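Local coordinates for protein hypoxanthine-guanine phosphoribosyltransferase (Thermus thermophilus, PDB 3ACD) that probably catalyses the magnesium-dependent salvage of hypoxanthine and guanine, joining each base to phosphoribosyl diphosphate to give IMP or GMP, at residues I59-S71 / E84-R96. Residues are numbered along the deposited sequence; the frame is centred on the assembly and turned at random.
Sequences IPLPLTMDFIAIS and ELLKDLRLPIHGR
Ile70 and Leu85 form an antiparallel non-hydrogen-bonded pair, and beside them, opposite Ala69, the other chain puts in two residues, Leu86 and Lys87, a classic beta bulge. Ala69 O takes both amides from one face of its carbonyl plane, Leu86 N at 2.6 Å and Lys87 N at 3.2 Å, though residues 84-87 are poorly ordered and these lengths are less certain. Beyond the bulge the two backbones no longer pair, and the Asp66 carboxylate bridges to the 84-96 loop instead. Its CG stands anti to the backbone N (chi1 -151°), which carries the carboxylate out to that loop. There OD2 receives Arg90 N on its syn lone pair at 2.7 Å, and Leu91 N from above the carboxylate plane at 3.0 Å in a nearly straight bond (175°). A water donates to the same oxygen and to Leu91 O, while OD1 accepts Phe67 N, so both carboxylate oxygens are held.

In the parallel sheet of this phosphoribosyltransferase fold, 64-70 is an outermost strand within this chain, next to 40-45, and 84-96 runs along its other edge before leading into strand 97-102. Ile68 and Leu89 run alongside each other, CG2 of Ile68 coming unusually close (3.4 Å) to CD1 of Leu89; both side chains also touch helix 109-119. At the far end Arg96 grips Thr64 end-on, NH1 and NH2 both donating to OG1, which lies near the guanidinium plane. His40 also hydrogen-bonds that hydroxyl, and NH2 also donates to Thr38 O. Toward the nucleotide, Ile70 packs on Tyr113 and on Thr110, an IMP-binding residue, its side chain about 6 Å from the bound IMP.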
loop_
_atom_site.group_PDB
_atom_site.type_symbol
_atom_site.label_atom_id
_atom_site.label_comp_id
_atom_site.label_asym_id
_atom_site.label_seq_id
_atom_site.Cartn_x
_atom_site.Cartn_y
_atom_site.Cartn_z
ATOM N N ILE A 59 2.869 -14.204 1.752
ATOM C CA ILE A 59 2.075 -15.218 1.067
ATOM C C ILE A 59 2.833 -15.709 -0.166
ATOM O O ILE A 59 2.712 -15.138 -1.253
ATOM C CB ILE A 59 0.710 -14.669 0.605
ATOM C CG1 ILE A 59 -0.090 -14.163 1.808
ATOM C CG2 ILE A 59 -0.076 -15.767 -0.111
ATOM C CD1 ILE A 59 -1.379 -13.462 1.422
ATOM N N PRO A 60 3.637 -16.769 -0.007
ATOM C CA PRO A 60 4.403 -17.310 -1.133
ATOM C C PRO A 60 3.556 -18.164 -2.073
ATOM O O PRO A 60 3.674 -19.390 -2.100
ATOM C CB PRO A 60 5.509 -18.105 -0.440
ATOM C CG PRO A 60 4.828 -18.611 0.782
ATOM C CD PRO A 60 4.044 -17.405 1.259
ATOM N N LEU A 61 2.703 -17.489 -2.840
ATOM C CA LEU A 61 1.820 -18.119 -3.817
ATOM C C LEU A 61 1.670 -17.164 -4.991
ATOM O O LEU A 61 1.901 -15.963 -4.850
ATOM C CB LEU A 61 0.423 -18.346 -3.230
ATOM C CG LEU A 61 0.173 -19.414 -2.169
ATOM C CD1 LEU A 61 -1.273 -19.310 -1.691
ATOM C CD2 LEU A 61 0.443 -20.791 -2.755
ATOM N N PRO A 62 1.300 -17.683 -6.174
ATOM C CA PRO A 62 1.130 -16.780 -7.314
ATOM C C PRO A 62 -0.213 -16.106 -7.056
ATOM O O PRO A 62 -1.200 -16.779 -6.755
ATOM C CB PRO A 62 1.086 -17.733 -8.502
ATOM C CG PRO A 62 0.408 -18.942 -7.921
ATOM C CD PRO A 62 1.093 -19.086 -6.575
ATOM N N LEU A 63 -0.256 -14.785 -7.141
ATOM C CA LEU A 63 -1.502 -14.084 -6.875
ATOM C C LEU A 63 -1.555 -12.740 -7.571
ATOM O O LEU A 63 -0.524 -12.201 -7.977
ATOM C CB LEU A 63 -1.669 -13.898 -5.361
ATOM C CG LEU A 63 -0.540 -13.188 -4.598
ATOM C CD1 LEU A 63 -0.652 -11.677 -4.770
ATOM C CD2 LEU A 63 -0.635 -13.542 -3.115
ATOM N N THR A 64 -2.767 -12.212 -7.713
ATOM C CA THR A 64 -2.978 -10.915 -8.340
ATOM C C THR A 64 -3.603 -9.996 -7.301
ATOM O O THR A 64 -4.052 -10.453 -6.244
ATOM C CB THR A 64 -3.910 -11.016 -9.572
ATOM O OG1 THR A 64 -5.157 -11.607 -9.190
ATOM C CG2 THR A 64 -3.261 -11.864 -10.656
ATOM N N MET A 65 -3.638 -8.702 -7.599
ATOM C CA MET A 65 -4.182 -7.734 -6.658
ATOM C C MET A 65 -4.976 -6.640 -7.348
ATOM O O MET A 65 -4.845 -6.412 -8.551
ATOM C CB MET A 65 -3.045 -7.047 -5.884
ATOM C CG MET A 65 -1.997 -7.964 -5.261
ATOM S SD MET A 65 -0.648 -6.961 -4.551
ATOM C CE MET A 65 0.599 -8.233 -4.217
ATOM N N ASP A 66 -5.794 -5.958 -6.559
ATOM C CA ASP A 66 -6.564 -4.830 -7.042
ATOM C C ASP A 66 -6.825 -3.941 -5.830
ATOM O O ASP A 66 -6.637 -4.364 -4.682
ATOM C CB ASP A 66 -7.883 -5.272 -7.685
ATOM C CG ASP A 66 -8.340 -4.316 -8.772
ATOM O OD1 ASP A 66 -7.772 -3.206 -8.856
ATOM O OD2 ASP A 66 -9.261 -4.664 -9.540
ATOM N N PHE A 67 -7.238 -2.707 -6.090
ATOM C CA PHE A 67 -7.509 -1.745 -5.032
ATOM C C PHE A 67 -8.864 -1.097 -5.264
ATOM O O PHE A 67 -9.225 -0.786 -6.400
ATOM C CB PHE A 67 -6.416 -0.673 -5.020
ATOM C CG PHE A 67 -5.055 -1.203 -4.677
ATOM C CD1 PHE A 67 -4.576 -1.134 -3.372
ATOM C CD2 PHE A 67 -4.267 -1.813 -5.647
ATOM C CE1 PHE A 67 -3.334 -1.665 -3.037
ATOM C CE2 PHE A 67 -3.021 -2.349 -5.322
ATOM C CZ PHE A 67 -2.555 -2.276 -4.015
ATOM N N ILE A 68 -9.615 -0.906 -4.187
ATOM C CA ILE A 68 -10.928 -0.281 -4.278
ATOM C C ILE A 68 -11.124 0.687 -3.118
ATOM O O ILE A 68 -10.552 0.508 -2.047
ATOM C CB ILE A 68 -12.052 -1.332 -4.227
ATOM C CG1 ILE A 68 -11.965 -2.116 -2.916
ATOM C CG2 ILE A 68 -11.952 -2.258 -5.423
ATOM C CD1 ILE A 68 -13.060 -3.136 -2.735
ATOM N N ALA A 69 -11.930 1.716 -3.341
ATOM C CA ALA A 69 -12.217 2.696 -2.301
ATOM C C ALA A 69 -13.710 2.643 -2.014
ATOM O O ALA A 69 -14.526 2.702 -2.932
ATOM C CB ALA A 69 -11.811 4.089 -2.760
ATOM N N ILE A 70 -14.062 2.522 -0.738
ATOM C CA ILE A 70 -15.459 2.449 -0.329
ATOM C C ILE A 70 -15.701 3.368 0.870
ATOM O O ILE A 70 -14.762 3.734 1.578
ATOM C CB ILE A 70 -15.835 0.997 0.053
ATOM C CG1 ILE A 70 -17.322 0.906 0.400
ATOM C CG2 ILE A 70 -14.981 0.530 1.220
ATOM C CD1 ILE A 70 -18.238 1.176 -0.770
ATOM N N SER A 71 -16.958 3.743 1.088
ATOM C CA SER A 71 -17.312 4.615 2.202
ATOM C C SER A 71 -18.770 4.431 2.610
ATOM O O SER A 71 -19.630 4.155 1.773
ATOM C CB SER A 71 -17.062 6.077 1.824
ATOM O OG SER A 71 -15.702 6.289 1.492
ATOM N N GLU A 84 -21.267 4.036 -0.948
ATOM C CA GLU A 84 -20.891 3.881 -2.350
ATOM C C GLU A 84 -19.381 3.737 -2.495
ATOM O O GLU A 84 -18.624 4.106 -1.597
ATOM C CB GLU A 84 -21.374 5.087 -3.160
ATOM C CG GLU A 84 -22.881 5.271 -3.152
ATOM C CD GLU A 84 -23.618 4.071 -3.714
ATOM O OE1 GLU A 84 -23.392 3.733 -4.895
ATOM O OE2 GLU A 84 -24.421 3.467 -2.972
ATOM N N LEU A 85 -18.946 3.196 -3.629
ATOM C CA LEU A 85 -17.522 3.007 -3.881
ATOM C C LEU A 85 -16.936 4.208 -4.614
ATOM O O LEU A 85 -17.526 4.719 -5.568
ATOM C CB LEU A 85 -17.283 1.731 -4.698
ATOM C CG LEU A 85 -17.883 1.632 -6.102
ATOM C CD1 LEU A 85 -17.334 0.395 -6.798
ATOM C CD2 LEU A 85 -19.399 1.575 -6.021
ATOM N N LEU A 86 -15.770 4.655 -4.158
ATOM C CA LEU A 86 -15.094 5.799 -4.754
ATOM C C LEU A 86 -14.043 5.348 -5.765
ATOM O O LEU A 86 -13.488 6.162 -6.504
ATOM C CB LEU A 86 -14.432 6.637 -3.657
ATOM C CG LEU A 86 -15.326 7.006 -2.468
ATOM C CD1 LEU A 86 -14.533 7.845 -1.476
ATOM C CD2 LEU A 86 -16.550 7.767 -2.951
ATOM N N LYS A 87 -13.775 4.045 -5.788
ATOM C CA LYS A 87 -12.798 3.464 -6.704
ATOM C C LYS A 87 -13.271 2.074 -7.118
ATOM O O LYS A 87 -13.479 1.205 -6.271
ATOM C CB LYS A 87 -11.428 3.364 -6.026
ATOM C CG LYS A 87 -10.321 2.814 -6.915
ATOM C CD LYS A 87 -10.038 3.734 -8.092
ATOM C CE LYS A 87 -8.891 3.213 -8.944
ATOM N NZ LYS A 87 -9.192 1.880 -9.536
ATOM N N ASP A 88 -13.438 1.872 -8.421
ATOM C CA ASP A 88 -13.903 0.590 -8.942
ATOM C C ASP A 88 -12.782 -0.412 -9.191
ATOM O O ASP A 88 -11.603 -0.058 -9.217
ATOM C CB ASP A 88 -14.681 0.805 -10.243
ATOM C CG ASP A 88 -15.928 1.637 -10.045
ATOM O OD1 ASP A 88 -15.807 2.791 -9.586
ATOM O OD2 ASP A 88 -17.031 1.135 -10.348
ATOM N N LEU A 89 -13.177 -1.667 -9.380
ATOM C CA LEU A 89 -12.247 -2.759 -9.643
ATOM C C LEU A 89 -11.770 -2.680 -11.089
ATOM O O LEU A 89 -12.515 -2.249 -11.968
ATOM C CB LEU A 89 -12.938 -4.109 -9.411
ATOM C CG LEU A 89 -13.410 -4.493 -8.001
ATOM C CD1 LEU A 89 -14.379 -3.457 -7.455
ATOM C CD2 LEU A 89 -14.080 -5.855 -8.057
ATOM N N ARG A 90 -10.533 -3.102 -11.332
ATOM C CA ARG A 90 -9.962 -3.079 -12.674
ATOM C C ARG A 90 -9.781 -4.481 -13.249
ATOM O O ARG A 90 -9.870 -4.676 -14.461
ATOM C CB ARG A 90 -8.615 -2.353 -12.663
ATOM C CG ARG A 90 -8.717 -0.859 -12.410
ATOM C CD ARG A 90 -7.342 -0.225 -12.280
ATOM N NE ARG A 90 -6.508 -0.472 -13.453
ATOM C CZ ARG A 90 -5.261 -0.031 -13.592
ATOM N NH1 ARG A 90 -4.695 0.686 -12.630
ATOM N NH2 ARG A 90 -4.578 -0.306 -14.695
ATOM N N LEU A 91 -9.524 -5.451 -12.379
ATOM C CA LEU A 91 -9.331 -6.833 -12.804
ATOM C C LEU A 91 -10.596 -7.649 -12.566
ATOM O O LEU A 91 -11.357 -7.377 -11.642
ATOM C CB LEU A 91 -8.156 -7.466 -12.051
ATOM C CG LEU A 91 -6.742 -7.043 -12.471
ATOM C CD1 LEU A 91 -6.555 -5.545 -12.289
ATOM C CD2 LEU A 91 -5.725 -7.807 -11.643
ATOM N N PRO A 92 -10.842 -8.660 -13.412
ATOM C CA PRO A 92 -12.032 -9.505 -13.273
ATOM C C PRO A 92 -12.002 -10.327 -11.992
ATOM O O PRO A 92 -10.937 -10.769 -11.561
ATOM C CB PRO A 92 -11.971 -10.400 -14.513
ATOM C CG PRO A 92 -11.193 -9.581 -15.506
ATOM C CD PRO A 92 -10.104 -8.992 -14.643
ATOM N N ILE A 93 -13.161 -10.522 -11.372
ATOM C CA ILE A 93 -13.204 -11.341 -10.168
ATOM C C ILE A 93 -14.086 -12.563 -10.389
ATOM O O ILE A 93 -14.130 -13.463 -9.553
ATOM C CB ILE A 93 -13.714 -10.565 -8.938
ATOM C CG1 ILE A 93 -15.179 -10.184 -9.119
ATOM C CG2 ILE A 93 -12.844 -9.332 -8.706
ATOM C CD1 ILE A 93 -15.806 -9.640 -7.848
ATOM N N HIS A 94 -14.790 -12.602 -11.516
ATOM C CA HIS A 94 -15.640 -13.753 -11.797
ATOM C C HIS A 94 -14.771 -14.999 -11.890
ATOM O O HIS A 94 -13.759 -15.016 -12.595
ATOM C CB HIS A 94 -16.421 -13.555 -13.103
ATOM C CG HIS A 94 -17.289 -14.720 -13.464
ATOM N ND1 HIS A 94 -16.830 -15.792 -14.200
ATOM C CD2 HIS A 94 -18.576 -15.004 -13.152
ATOM C CE1 HIS A 94 -17.796 -16.685 -14.326
ATOM N NE2 HIS A 94 -18.866 -16.231 -13.698
ATOM N N GLY A 95 -15.156 -16.035 -11.153
ATOM C CA GLY A 95 -14.403 -17.275 -11.175
ATOM C C GLY A 95 -13.090 -17.246 -10.413
ATOM O O GLY A 95 -12.347 -18.222 -10.441
ATOM N N ARG A 96 -12.791 -16.138 -9.736
ATOM C CA ARG A 96 -11.547 -16.039 -8.970
ATOM C C ARG A 96 -11.795 -16.328 -7.493
ATOM O O ARG A 96 -12.911 -16.160 -6.991
ATOM C CB ARG A 96 -10.930 -14.628 -9.072
ATOM C CG ARG A 96 -10.428 -14.184 -10.452
ATOM C CD ARG A 96 -9.318 -15.080 -10.992
ATOM N NE ARG A 96 -8.130 -15.126 -10.138
ATOM C CZ ARG A 96 -7.215 -14.163 -10.050
ATOM N NH1 ARG A 96 -7.335 -13.047 -10.765
ATOM N NH2 ARG A 96 -6.168 -14.320 -9.248
HETATM O O HOH W 1 -10.553 -6.857 -9.084
#